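Local coordinates for putative uncharacterized protein (Bacteroides eggerthii DSM 20697, PDB 5BYP) that is of unknown function but has a lipocalin-like fold of the calycin group, a curled antiparallel beta sheet that may, as in relatives, enclose a small ligand, at residues A[25-28]-A[29-32]. Numbering follows the deposited sequence.
Sequences QKVD and SIFY
The backbone oxygen of Asp-28 contacts the ring of Phe-31 obliquely, with O lying 3.7 Å from CE1 of Phe-31; the same oxygen also takes a weak hydrogen bond from Gln-13 NE2. With CG beside its own backbone N and anti to the carbonyl carbon (chi1 -61°), Phe-31 turns its ring back toward this carbonyl, and Tyr-127 meets the ring edge-to-face. Across the turn, Val-27 packs against Ile-30. The CG1 methyl of Val-27 carries the contact, lying against CB, CG1 and CD1 of Ile-30, with 3.7 Å between the two CG1 atoms. That methyl stands anti to the backbone N of Val-27 (chi1 -167°) and beside its carbonyl carbon, on the side where the chain goes on to Ile-30. Tyr-17 touches both side chains, while Leu-14 and Phe-92 pack on Ile-30. At the bend itself the carboxylate of Asp-28 turns toward the next peptide, with OD1 2.9 Å from N of Ser-29. OG of Ser-29 hydrogen-bonds to the backbone O of Met-44, outside the turn. This is a kinked link between two stretches that both pair with strand 10-18: Val-27 bonds through its backbone to Arg-15, and Ile-30 to Leu-14. The Asp-28 carbonyl, weakly, and the Ser-29 hydroxyl thus anchor the bend to neighbouring parts of the chain, while Val-27 and Ile-30 join its two sides by apolar packing alone.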
loop_
_atom_site.group_PDB
_atom_site.type_symbol
_atom_site.label_atom_id
_atom_site.label_comp_id
_atom_site.label_asym_id
_atom_site.label_seq_id
_atom_site.Cartn_x
_atom_site.Cartn_y
_atom_site.Cartn_z
ATOM N N GLN A 25 -5.769 -8.126 12.405
ATOM C CA GLN A 25 -5.597 -6.746 12.859
ATOM C C GLN A 25 -6.600 -5.798 12.176
ATOM O O GLN A 25 -6.478 -5.524 10.983
ATOM C CB GLN A 25 -4.149 -6.274 12.622
ATOM C CG GLN A 25 -3.153 -6.916 13.584
ATOM C CD GLN A 25 -3.304 -6.426 15.001
ATOM O OE1 GLN A 25 -2.912 -5.309 15.323
ATOM N NE2 GLN A 25 -3.842 -7.276 15.887
ATOM N N LYS A 26 -7.622 -5.332 12.945
ATOM C CA LYS A 26 -8.634 -4.376 12.474
ATOM C C LYS A 26 -7.977 -3.033 12.112
ATOM O O LYS A 26 -7.242 -2.471 12.926
ATOM C CB LYS A 26 -9.724 -4.154 13.544
ATOM C CG LYS A 26 -10.922 -5.107 13.465
ATOM C CD LYS A 26 -11.948 -4.784 14.575
ATOM C CE LYS A 26 -13.315 -5.396 14.343
ATOM N NZ LYS A 26 -14.241 -5.143 15.486
ATOM N N VAL A 27 -8.201 -2.564 10.864
ATOM C CA VAL A 27 -7.671 -1.302 10.313
ATOM C C VAL A 27 -8.846 -0.423 9.815
ATOM O O VAL A 27 -9.786 -0.951 9.211
ATOM C CB VAL A 27 -6.649 -1.552 9.172
ATOM C CG1 VAL A 27 -5.898 -0.279 8.844
ATOM C CG2 VAL A 27 -5.675 -2.673 9.514
ATOM N N ASP A 28 -8.793 0.907 10.051
ATOM C CA ASP A 28 -9.882 1.807 9.625
ATOM C C ASP A 28 -9.344 3.063 8.963
ATOM O O ASP A 28 -9.998 3.641 8.091
ATOM C CB ASP A 28 -10.772 2.199 10.836
ATOM C CG ASP A 28 -10.079 3.008 11.946
ATOM O OD1 ASP A 28 -8.840 2.836 12.133
ATOM O OD2 ASP A 28 -10.784 3.775 12.659
ATOM N N SER A 29 -8.148 3.474 9.400
ATOM C CA SER A 29 -7.430 4.676 9.008
ATOM C C SER A 29 -6.743 4.569 7.617
ATOM O O SER A 29 -6.389 5.608 7.052
ATOM C CB SER A 29 -6.373 4.982 10.073
ATOM O OG SER A 29 -5.547 6.087 9.743
ATOM N N ILE A 30 -6.556 3.349 7.075
ATOM C CA ILE A 30 -5.751 3.149 5.861
ATOM C C ILE A 30 -6.601 2.958 4.575
ATOM O O ILE A 30 -7.568 2.189 4.553
ATOM C CB ILE A 30 -4.787 1.946 6.083
ATOM C CG1 ILE A 30 -3.767 2.274 7.221
ATOM C CG2 ILE A 30 -4.087 1.496 4.775
ATOM C CD1 ILE A 30 -2.687 1.208 7.532
ATOM N N PHE A 31 -6.180 3.659 3.491
ATOM C CA PHE A 31 -6.786 3.597 2.159
ATOM C C PHE A 31 -5.694 3.520 1.088
ATOM O O PHE A 31 -4.649 4.160 1.230
ATOM C CB PHE A 31 -7.682 4.820 1.910
ATOM C CG PHE A 31 -8.845 4.963 2.861
ATOM C CD1 PHE A 31 -8.677 5.555 4.109
ATOM C CD2 PHE A 31 -10.123 4.560 2.488
ATOM C CE1 PHE A 31 -9.754 5.685 4.988
ATOM C CE2 PHE A 31 -11.204 4.737 3.349
ATOM C CZ PHE A 31 -11.008 5.279 4.601
ATOM N N TYR A 32 -5.931 2.720 0.023
ATOM C CA TYR A 32 -5.058 2.610 -1.166
ATOM C C TYR A 32 -5.831 3.089 -2.362
ATOM O O TYR A 32 -7.002 2.775 -2.480
ATOM C CB TYR A 32 -4.581 1.157 -1.389
ATOM C CG TYR A 32 -3.389 0.688 -0.563
ATOM C CD1 TYR A 32 -3.179 1.165 0.731
ATOM C CD2 TYR A 32 -2.572 -0.352 -1.011
ATOM C CE1 TYR A 32 -2.159 0.656 1.532
ATOM C CE2 TYR A 32 -1.518 -0.828 -0.240
ATOM C CZ TYR A 32 -1.332 -0.343 1.040
ATOM O OH TYR A 32 -0.330 -0.865 1.815
#